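Local coordinates for oxysterol-binding protein homolog 1 (Saccharomyces cerevisiae, PDB 5H28) that transfers sterols and other lipids between membranes, its ankyrin-repeat domain, the part described here, targeting it to the nucleus-vacuole junction through NVJ1, at residues F151-A154 / F155-D159; L90-A93 / A94-R98; I242-E245 / L246-L250. All coordinates share one frame; numbering follows the deposited sequence.

Contact 1 (F151-A154 / F155-D159); sequences FRTA and FNNRD
Phe155 drives the edge of its ring into the face of Phe151 one turn earlier on helix 130-156, a T-shaped pair. The planes stand at 84° to each other with centroids 5.0 Å apart, and the nearest atoms are CE2 of Phe155 and CD2 of Phe151, at 3.6 Å. Phe155 CD2 sits above the Phe151 ring, displaced toward its rim. What brings the ring there is chi1 of Phe155, 67°, which wedges CG between the backbone N and the carbonyl carbon and folds the ring back over the preceding turn. One face of that ring consequently lies on the backbone of Arg152, whose CA is over the face, 3.7 Å from the Phe155 centroid, a CH-pi contact. Arg152 CG continues the contact at the far end of the ring, 3.9 Å from Phe155 CZ, before the chain bends away toward a salt bridge with Asp182. Thr153 and Asn157 lie side by side, CG2 of Thr153 being 3.8 Å from ND2 of Asn157. Beyond the rings the helix closes. Asp159 N reaches Ala154 O at 2.9 Å with an N-H...O angle of 173°, while Arg158 N makes a weak bond to Phe155 O; Arg158 has positive phi, and its NE forms a salt bridge with Asp198 OD2. Asp159 then serves as N-cap of helix 160-167, its OD1 accepting from His162 N. The bonds from Asp159 N to Ala154 O and, weakly, from Arg158 N to Phe155 O define a Schellman motif, here joined directly to the N-cap of the following helix.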
ATOM      1  N   PHE A 151       6.478  10.855   3.609  1.00  5.66           N
ATOM      2  CA  PHE A 151       5.733  11.744   2.730  1.00  6.22           C
ATOM      3  C   PHE A 151       6.200  13.190   2.923  1.00  5.99           C
ATOM      4  O   PHE A 151       6.428  13.907   1.941  1.00  5.80           O
ATOM      5  CB  PHE A 151       4.230  11.598   3.010  1.00  5.48           C
ATOM      6  CG  PHE A 151       3.346  12.320   2.032  1.00  4.46           C
ATOM      7  CD1 PHE A 151       3.478  12.123   0.658  1.00  5.92           C
ATOM      8  CD2 PHE A 151       2.343  13.170   2.488  1.00  6.26           C
ATOM      9  CE1 PHE A 151       2.619  12.764  -0.246  1.00  7.61           C
ATOM     10  CE2 PHE A 151       1.479  13.816   1.593  1.00  6.18           C
ATOM     11  CZ  PHE A 151       1.617  13.614   0.226  1.00  6.58           C
ATOM     12  N   ARG A 152       6.366  13.611   4.180  1.00  5.13           N
ATOM     13  CA  ARG A 152       6.830  14.974   4.471  1.00  5.79           C
ATOM     14  C   ARG A 152       8.214  15.215   3.884  1.00  5.54           C
ATOM     15  O   ARG A 152       8.488  16.281   3.333  1.00  7.41           O
ATOM     16  CB  ARG A 152       6.898  15.232   5.982  1.00  6.32           C
ATOM     17  CG  ARG A 152       5.551  15.266   6.706  1.00  6.64           C
ATOM     18  CD  ARG A 152       5.678  15.961   8.065  1.00  6.83           C
ATOM     19  NE  ARG A 152       6.642  15.314   8.960  1.00  7.73           N
ATOM     20  CZ  ARG A 152       6.392  14.238   9.705  1.00  7.32           C
ATOM     21  NH1 ARG A 152       7.342  13.738  10.483  1.00  8.57           N
ATOM     22  NH2 ARG A 152       5.197  13.660   9.683  1.00  6.65           N
ATOM     23  N   THR A 153       9.093  14.227   4.013  1.00  5.79           N
ATOM     24  CA  THR A 153      10.443  14.363   3.483  1.00  6.44           C
ATOM     25  C   THR A 153      10.384  14.552   1.975  1.00  6.39           C
ATOM     26  O   THR A 153      11.017  15.458   1.425  1.00  6.43           O
ATOM     27  CB  THR A 153      11.287  13.119   3.798  1.00  6.50           C
ATOM     28  OG1 THR A 153      11.423  12.989   5.217  1.00  7.41           O
ATOM     29  CG2 THR A 153      12.672  13.236   3.172  1.00  8.97           C
ATOM     30  N   ALA A 154       9.598  13.706   1.315  1.00  6.17           N
ATOM     31  CA  ALA A 154       9.468  13.762  -0.131  1.00  5.69           C
ATOM     32  C   ALA A 154       8.849  15.062  -0.636  1.00  6.33           C
ATOM     33  O   ALA A 154       9.355  15.646  -1.600  1.00  8.17           O
ATOM     34  CB  ALA A 154       8.668  12.568  -0.630  1.00  6.96           C
ATOM     35  N   PHE A 155       7.774  15.542  -0.015  1.00  4.68           N
ATOM     36  CA  PHE A 155       7.218  16.778  -0.536  1.00  5.25           C
ATOM     37  C   PHE A 155       7.996  18.016  -0.114  1.00  5.57           C
ATOM     38  O   PHE A 155       8.061  18.981  -0.869  1.00  8.33           O
ATOM     39  CB  PHE A 155       5.689  16.916  -0.278  1.00  5.93           C
ATOM     40  CG  PHE A 155       5.266  17.079   1.170  1.00  5.69           C
ATOM     41  CD1 PHE A 155       5.608  18.211   1.910  1.00  4.98           C
ATOM     42  CD2 PHE A 155       4.403  16.146   1.751  1.00  5.59           C
ATOM     43  CE1 PHE A 155       5.089  18.409   3.194  1.00  6.01           C
ATOM     44  CE2 PHE A 155       3.883  16.337   3.028  1.00  6.54           C
ATOM     45  CZ  PHE A 155       4.221  17.468   3.752  1.00  6.31           C
ATOM     46  N   ASN A 156       8.630  17.988   1.056  1.00  7.34           N
ATOM     47  CA  ASN A 156       9.393  19.155   1.480  1.00  8.72           C
ATOM     48  C   ASN A 156      10.688  19.336   0.705  1.00 10.16           C
ATOM     49  O   ASN A 156      11.169  20.458   0.558  1.00 11.50           O
ATOM     50  CB  ASN A 156       9.676  19.109   2.979  1.00  8.18           C
ATOM     51  CG  ASN A 156       8.466  19.490   3.794  1.00  8.20           C
ATOM     52  OD1 ASN A 156       7.720  20.395   3.420  1.00  8.67           O
ATOM     53  ND2 ASN A 156       8.264  18.810   4.913  1.00  8.94           N
ATOM     54  N   ASN A 157      11.256  18.243   0.209  1.00 10.61           N
ATOM     55  CA  ASN A 157      12.474  18.347  -0.582  1.00 10.03           C
ATOM     56  C   ASN A 157      12.085  18.397  -2.057  1.00 11.20           C
ATOM     57  O   ASN A 157      12.943  18.448  -2.936  1.00 12.52           O
ATOM     58  CB  ASN A 157      13.417  17.171  -0.310  1.00 10.35           C
ATOM     59  CG  ASN A 157      14.116  17.286   1.033  1.00  9.98           C
ATOM     60  OD1 ASN A 157      14.292  18.387   1.561  1.00 11.42           O
ATOM     61  ND2 ASN A 157      14.538  16.154   1.580  1.00 10.54           N
ATOM     62  N   ARG A 158      10.777  18.385  -2.305  1.00 10.50           N
ATOM     63  CA  ARG A 158      10.213  18.449  -3.652  1.00  9.88           C
ATOM     64  C   ARG A 158      10.798  17.373  -4.558  1.00 11.19           C
ATOM     65  O   ARG A 158      11.281  17.655  -5.656  1.00 13.27           O
ATOM     66  CB  ARG A 158      10.450  19.841  -4.253  1.00 10.25           C
ATOM     67  CG  ARG A 158       9.438  20.250  -5.313  1.00  8.84           C
ATOM     68  CD  ARG A 158       9.645  21.713  -5.694  1.00 11.21           C
ATOM     69  NE  ARG A 158       8.583  22.250  -6.545  1.00 10.63           N
ATOM     70  CZ  ARG A 158       8.590  22.230  -7.874  1.00 13.68           C
ATOM     71  NH1 ARG A 158       9.610  21.698  -8.532  1.00 15.42           N
ATOM     72  NH2 ARG A 158       7.573  22.752  -8.549  1.00 13.35           N
ATOM     73  N   ASP A 159      10.737  16.137  -4.081  1.00  9.65           N
ATOM     74  CA  ASP A 159      11.252  14.981  -4.807  1.00 11.32           C
ATOM     75  C   ASP A 159      10.069  14.238  -5.426  1.00 10.93           C
ATOM     76  O   ASP A 159       9.469  13.366  -4.790  1.00 11.17           O
ATOM     77  CB  ASP A 159      11.992  14.062  -3.833  1.00 12.41           C
ATOM     78  CG  ASP A 159      12.648  12.882  -4.518  1.00 14.76           C
ATOM     79  OD1 ASP A 159      12.260  12.547  -5.653  1.00 16.40           O
ATOM     80  OD2 ASP A 159      13.550  12.278  -3.902  1.00 17.10           O
TER

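Contact 2 (L90-A93 / A94-R98); sequences LHIA and AYQSR
Ala93 O accepts the backbone N of Arg98 at 3.0 Å, the bond that closes the C-terminal end of helix 89-95. Its N-H...O angle is 168°. The companion bond runs from Ser97 N to Ala94 O at 3.2 Å, and Ser97, with a phi of 56°, is the C-prime residue between the two: a Schellman motif. Upstream the carbonyls are used in regular helical order. Leu90 O takes Ala94 N at 2.9 Å, His91 O takes Tyr95 N, and Ile92 O takes Gln96 N, the last two both at 3.0 Å. Side chains add little across the turn beyond beta carbons resting on these same oxygens, as Ala94 CB does on Leu90 O at 3.4 Å and Gln96 CB on Ile92 O at 3.3 Å. Their polar ends bond to other parts of the chain. Both imidazole nitrogens of buried His91 are engaged, ND1 with Thr88 OG1 and NE2 with Leu121 O. Gln96 NE2 goes to Gln50 O, and Arg98 NH1 spans Val49 O and Ala52 O. Because NE2 of His91 faces a carbonyl oxygen, that nitrogen should carry a proton. The chemistry thus divides in two: main-chain bonds finish the helix, whereas side-chain donors of His91, Gln96 and Arg98 anchor this predicted second ankyrin repeat to the end of helix 44-51, with Ala52 just beyond it, and to the loop holding Leu121.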
ATOM      1  N   LEU A  90      -1.521 -13.225   5.143  1.00  4.39           N
ATOM      2  CA  LEU A  90      -1.566 -12.550   6.439  1.00  4.81           C
ATOM      3  C   LEU A  90      -2.877 -12.870   7.162  1.00  6.05           C
ATOM      4  O   LEU A  90      -2.882 -13.049   8.378  1.00  5.95           O
ATOM      5  CB  LEU A  90      -1.415 -11.038   6.257  1.00  5.59           C
ATOM      6  CG  LEU A  90      -1.309 -10.200   7.535  1.00  4.74           C
ATOM      7  CD1 LEU A  90      -0.041 -10.554   8.307  1.00  8.29           C
ATOM      8  CD2 LEU A  90      -1.309  -8.723   7.162  1.00  7.79           C
ATOM      9  N   HIS A  91      -3.984 -12.941   6.423  1.00  6.06           N
ATOM     10  CA  HIS A  91      -5.272 -13.279   7.035  1.00  4.00           C
ATOM     11  C   HIS A  91      -5.194 -14.679   7.631  1.00  5.21           C
ATOM     12  O   HIS A  91      -5.659 -14.925   8.745  1.00  4.55           O
ATOM     13  CB  HIS A  91      -6.407 -13.302   6.005  1.00  4.56           C
ATOM     14  CG  HIS A  91      -6.934 -11.954   5.623  1.00  3.90           C
ATOM     15  ND1 HIS A  91      -6.372 -11.192   4.623  1.00  5.17           N
ATOM     16  CD2 HIS A  91      -8.016 -11.264   6.058  1.00  4.15           C
ATOM     17  CE1 HIS A  91      -7.088 -10.095   4.453  1.00  5.73           C
ATOM     18  NE2 HIS A  91      -8.092 -10.115   5.310  1.00  5.14           N
ATOM     19  N   ILE A  92      -4.618 -15.599   6.865  1.00  4.35           N
ATOM     20  CA  ILE A  92      -4.492 -16.981   7.298  1.00  6.13           C
ATOM     21  C   ILE A  92      -3.576 -17.098   8.512  1.00  4.78           C
ATOM     22  O   ILE A  92      -3.887 -17.805   9.469  1.00  6.54           O
ATOM     23  CB  ILE A  92      -3.952 -17.871   6.142  1.00  7.02           C
ATOM     24  CG1 ILE A  92      -4.867 -17.757   4.914  1.00  8.06           C
ATOM     25  CG2 ILE A  92      -3.834 -19.317   6.603  1.00  8.57           C
ATOM     26  CD1 ILE A  92      -6.312 -18.165   5.135  1.00  8.29           C
ATOM     27  N   ALA A  93      -2.448 -16.397   8.475  1.00  5.41           N
ATOM     28  CA  ALA A  93      -1.502 -16.442   9.580  1.00  5.20           C
ATOM     29  C   ALA A  93      -2.112 -15.886  10.862  1.00  6.31           C
ATOM     30  O   ALA A  93      -1.906 -16.434  11.944  1.00  6.70           O
ATOM     31  CB  ALA A  93      -0.243 -15.666   9.217  1.00  6.08           C
ATOM     32  N   ALA A  94      -2.853 -14.790  10.738  1.00  6.79           N
ATOM     33  CA  ALA A  94      -3.489 -14.165  11.891  1.00  6.48           C
ATOM     34  C   ALA A  94      -4.539 -15.088  12.496  1.00  6.79           C
ATOM     35  O   ALA A  94      -4.584 -15.287  13.708  1.00  7.88           O
ATOM     36  CB  ALA A  94      -4.128 -12.844  11.481  1.00  6.37           C
ATOM     37  N   TYR A  95      -5.384 -15.661  11.650  1.00  6.82           N
ATOM     38  CA  TYR A  95      -6.421 -16.546  12.151  1.00  7.49           C
ATOM     39  C   TYR A  95      -5.851 -17.799  12.812  1.00  7.16           C
ATOM     40  O   TYR A  95      -6.372 -18.259  13.832  1.00  8.27           O
ATOM     41  CB  TYR A  95      -7.366 -16.964  11.025  1.00  8.36           C
ATOM     42  CG  TYR A  95      -8.463 -17.874  11.514  1.00  9.70           C
ATOM     43  CD1 TYR A  95      -9.464 -17.394  12.360  1.00 11.26           C
ATOM     44  CD2 TYR A  95      -8.458 -19.232  11.202  1.00  9.72           C
ATOM     45  CE1 TYR A  95     -10.429 -18.244  12.889  1.00 11.15           C
ATOM     46  CE2 TYR A  95      -9.419 -20.091  11.724  1.00  8.60           C
ATOM     47  CZ  TYR A  95     -10.397 -19.591  12.568  1.00  9.91           C
ATOM     48  OH  TYR A  95     -11.333 -20.445  13.099  1.00 10.93           O
ATOM     49  N   GLN A  96      -4.784 -18.344  12.235  1.00  6.61           N
ATOM     50  CA  GLN A  96      -4.178 -19.563  12.756  1.00  7.22           C
ATOM     51  C   GLN A  96      -3.202 -19.303  13.907  1.00  8.24           C
ATOM     52  O   GLN A  96      -2.463 -20.197  14.324  1.00 10.52           O
ATOM     53  CB  GLN A  96      -3.484 -20.314  11.618  1.00  7.33           C
ATOM     54  CG  GLN A  96      -3.466 -21.822  11.792  1.00  9.71           C
ATOM     55  CD  GLN A  96      -2.921 -22.536  10.571  1.00 10.86           C
ATOM     56  OE1 GLN A  96      -3.443 -22.386   9.465  1.00 12.41           O
ATOM     57  NE2 GLN A  96      -1.866 -23.317  10.765  1.00 10.64           N
ATOM     58  N   SER A  97      -3.205 -18.073  14.404  1.00  8.21           N
ATOM     59  CA  SER A  97      -2.360 -17.670  15.522  1.00  8.05           C
ATOM     60  C   SER A  97      -0.864 -17.902  15.354  1.00  8.50           C
ATOM     61  O   SER A  97      -0.180 -18.290  16.305  1.00  7.22           O
ATOM     62  CB  SER A  97      -2.841 -18.355  16.803  1.00  9.81           C
ATOM     63  OG  SER A  97      -4.186 -18.001  17.084  1.00 12.41           O
ATOM     64  N   ARG A  98      -0.346 -17.662  14.154  1.00  7.33           N
ATOM     65  CA  ARG A  98       1.084 -17.822  13.925  1.00  7.12           C
ATOM     66  C   ARG A  98       1.678 -16.419  13.983  1.00  6.74           C
ATOM     67  O   ARG A  98       1.900 -15.767  12.960  1.00  6.79           O
ATOM     68  CB  ARG A  98       1.346 -18.502  12.578  1.00  6.53           C
ATOM     69  CG  ARG A  98       0.785 -19.924  12.519  1.00  6.56           C
ATOM     70  CD  ARG A  98       1.383 -20.740  11.379  1.00  8.04           C
ATOM     71  NE  ARG A  98       2.792 -21.036  11.621  1.00  7.43           N
ATOM     72  CZ  ARG A  98       3.569 -21.740  10.802  1.00  7.52           C
ATOM     73  NH1 ARG A  98       3.083 -22.237   9.668  1.00  9.31           N
ATOM     74  NH2 ARG A  98       4.841 -21.945  11.118  1.00  9.61           N
TER

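Contact 3 (I242-E245 / L246-L250); sequences IDIE and LKKLL
Lys248 lies back along Ile244, the residue one turn before it on helix 241-256, and the two side chains run side by side in the same direction. Their backbones are joined first: Lys248 N gives a hydrogen bond of 2.9 Å to Ile244 O, with an N-H...O angle of 166°. From there the lysine can be followed outward. CB rests against two oxygens on the same side of it, 3.4 Å from Ile244 O and 3.6 Å from Glu245 O. CG, placed beside the backbone N by a chi1 of -69°, comes still closer to Ile244 O, at 3.2 Å. The chain bends at chi2, -66°, and again at chi4: CD and CE swing away from the oxygen, and NZ then comes back to 4.1 Å from Ile244 CG2, a van der Waals approach of the ammonium end to a methyl. NZ also makes a weak hydrogen bond with Asn232 OD1. Lys247, by contrast, keeps an extended chain, and only its CB meets the preceding turn, 3.4 Å from Asp243 O. The acidic side chains are paired with arginines: Asp243 OD1 with Arg197 NE, and Glu245 OE2 with Arg203 NH2. Around the helix, Leu246 packs on Val194 of helix 189-196 and on Cys202 of helix 199-207, Leu249 also touches Cys202, and Leu250 reaches Val194, so the leucine-bearing flank is seated against this helix pair while Ile244 meets Thr234 in a loop.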
ATOM      1  N   ILE A 242       1.066  34.657 -10.273  1.00  8.54           N
ATOM      2  CA  ILE A 242       1.072  33.361  -9.602  1.00  9.22           C
ATOM      3  C   ILE A 242      -0.182  33.172  -8.754  1.00  9.42           C
ATOM      4  O   ILE A 242      -0.772  32.094  -8.736  1.00 10.30           O
ATOM      5  CB  ILE A 242       2.324  33.200  -8.708  1.00 10.96           C
ATOM      6  CG1 ILE A 242       3.565  33.041  -9.590  1.00 13.10           C
ATOM      7  CG2 ILE A 242       2.166  31.997  -7.781  1.00 12.38           C
ATOM      8  CD1 ILE A 242       4.862  32.955  -8.815  1.00 15.26           C
ATOM      9  N   ASP A 243      -0.589  34.230  -8.066  1.00  9.39           N
ATOM     10  CA  ASP A 243      -1.770  34.182  -7.216  1.00  9.52           C
ATOM     11  C   ASP A 243      -3.022  33.988  -8.062  1.00  9.23           C
ATOM     12  O   ASP A 243      -3.935  33.253  -7.681  1.00  8.88           O
ATOM     13  CB  ASP A 243      -1.844  35.468  -6.406  1.00 12.35           C
ATOM     14  CG  ASP A 243      -0.554  35.735  -5.656  1.00 15.55           C
ATOM     15  OD1 ASP A 243      -0.278  35.014  -4.676  1.00 14.65           O
ATOM     16  OD2 ASP A 243       0.196  36.646  -6.066  1.00 20.48           O
ATOM     17  N   ILE A 244      -3.062  34.646  -9.212  1.00  9.30           N
ATOM     18  CA  ILE A 244      -4.200  34.503 -10.104  1.00  9.33           C
ATOM     19  C   ILE A 244      -4.242  33.067 -10.625  1.00  9.83           C
ATOM     20  O   ILE A 244      -5.306  32.450 -10.677  1.00 10.90           O
ATOM     21  CB  ILE A 244      -4.105  35.490 -11.292  1.00  8.30           C
ATOM     22  CG1 ILE A 244      -4.273  36.924 -10.781  1.00  8.62           C
ATOM     23  CG2 ILE A 244      -5.170  35.167 -12.329  1.00 10.18           C
ATOM     24  CD1 ILE A 244      -4.059  37.986 -11.839  1.00 10.52           C
ATOM     25  N   GLU A 245      -3.081  32.536 -11.000  1.00  9.67           N
ATOM     26  CA  GLU A 245      -2.990  31.170 -11.508  1.00 10.86           C
ATOM     27  C   GLU A 245      -3.478  30.189 -10.448  1.00 11.53           C
ATOM     28  O   GLU A 245      -4.238  29.263 -10.737  1.00 12.30           O
ATOM     29  CB  GLU A 245      -1.540  30.836 -11.877  1.00 12.48           C
ATOM     30  CG  GLU A 245      -1.377  29.500 -12.602  1.00 14.53           C
ATOM     31  CD  GLU A 245       0.076  29.102 -12.821  1.00 16.39           C
ATOM     32  OE1 GLU A 245       0.941  29.996 -12.918  1.00 19.04           O
ATOM     33  OE2 GLU A 245       0.349  27.887 -12.911  1.00 18.11           O
ATOM     34  N   LEU A 246      -3.039  30.405  -9.215  1.00 11.51           N
ATOM     35  CA  LEU A 246      -3.406  29.545  -8.102  1.00 11.05           C
ATOM     36  C   LEU A 246      -4.912  29.590  -7.825  1.00 11.30           C
ATOM     37  O   LEU A 246      -5.540  28.559  -7.574  1.00 11.76           O
ATOM     38  CB  LEU A 246      -2.618  29.964  -6.858  1.00 13.79           C
ATOM     39  CG  LEU A 246      -2.615  29.006  -5.671  1.00 16.28           C
ATOM     40  CD1 LEU A 246      -2.187  27.621  -6.127  1.00 16.74           C
ATOM     41  CD2 LEU A 246      -1.672  29.532  -4.600  1.00 17.75           C
ATOM     42  N   LYS A 247      -5.486  30.787  -7.870  1.00 10.34           N
ATOM     43  CA  LYS A 247      -6.917  30.949  -7.638  1.00 10.59           C
ATOM     44  C   LYS A 247      -7.695  30.225  -8.731  1.00 12.18           C
ATOM     45  O   LYS A 247      -8.647  29.493  -8.450  1.00 12.15           O
ATOM     46  CB  LYS A 247      -7.284  32.436  -7.629  1.00 12.98           C
ATOM     47  CG  LYS A 247      -8.753  32.720  -7.356  1.00 17.82           C
ATOM     48  CD  LYS A 247      -9.016  34.214  -7.279  1.00 22.38           C
ATOM     49  CE  LYS A 247     -10.469  34.510  -6.944  1.00 25.48           C
ATOM     50  NZ  LYS A 247     -10.731  35.973  -6.831  1.00 27.31           N
ATOM     51  N   LYS A 248      -7.281  30.424  -9.980  1.00 12.67           N
ATOM     52  CA  LYS A 248      -7.935  29.782 -11.114  1.00 13.79           C
ATOM     53  C   LYS A 248      -7.841  28.261 -11.021  1.00 12.97           C
ATOM     54  O   LYS A 248      -8.803  27.555 -11.323  1.00 12.66           O
ATOM     55  CB  LYS A 248      -7.307  30.265 -12.424  1.00 16.49           C
ATOM     56  CG  LYS A 248      -7.600  31.721 -12.743  1.00 21.39           C
ATOM     57  CD  LYS A 248      -9.084  31.922 -13.013  1.00 25.36           C
ATOM     58  CE  LYS A 248      -9.426  33.384 -13.226  1.00 27.31           C
ATOM     59  NZ  LYS A 248      -9.185  34.196 -12.002  1.00 30.66           N
ATOM     60  N   LEU A 249      -6.679  27.763 -10.608  1.00 11.86           N
ATOM     61  CA  LEU A 249      -6.463  26.325 -10.467  1.00 12.01           C
ATOM     62  C   LEU A 249      -7.420  25.721  -9.445  1.00 11.39           C
ATOM     63  O   LEU A 249      -8.073  24.711  -9.704  1.00 11.97           O
ATOM     64  CB  LEU A 249      -5.022  26.044 -10.030  1.00 11.60           C
ATOM     65  CG  LEU A 249      -4.736  24.615  -9.554  1.00 11.14           C
ATOM     66  CD1 LEU A 249      -4.919  23.636 -10.704  1.00 14.57           C
ATOM     67  CD2 LEU A 249      -3.321  24.533  -9.006  1.00 11.93           C
ATOM     68  N   LEU A 250      -7.500  26.343  -8.278  1.00 11.19           N
ATOM     69  CA  LEU A 250      -8.371  25.842  -7.228  1.00 10.67           C
ATOM     70  C   LEU A 250      -9.852  25.977  -7.572  1.00 11.56           C
ATOM     71  O   LEU A 250     -10.660  25.139  -7.173  1.00 10.96           O
ATOM     72  CB  LEU A 250      -8.046  26.542  -5.908  1.00  9.86           C
ATOM     73  CG  LEU A 250      -6.637  26.205  -5.407  1.00 10.97           C
ATOM     74  CD1 LEU A 250      -6.270  27.092  -4.234  1.00  9.53           C
ATOM     75  CD2 LEU A 250      -6.575  24.733  -5.011  1.00 12.04           C
TER

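Overall arrangement
Read from the N terminus, contact 2 (90-98) comes first, contact 1 (151-159) next and contact 3 (242-250) last. Each is a local contact within one unbroken piece of chain, so none encloses a loop and none nests in or crosses another. Contacts 2 and 1 both end a helix and turn into the next, 99-106 and 160-167 respectively; contact 3 lies inside helix 241-256. The long helix 130-156 follows contact 2 and helix 99-106 in the chain and ends in contact 1; the two contact centres are 36 Å apart on opposite sides of the chain's centre. Contacts 1 and 3 share a side, with nearest atoms about 10 Å apart, and both pack on helices 189-196 and 199-207, which connect them.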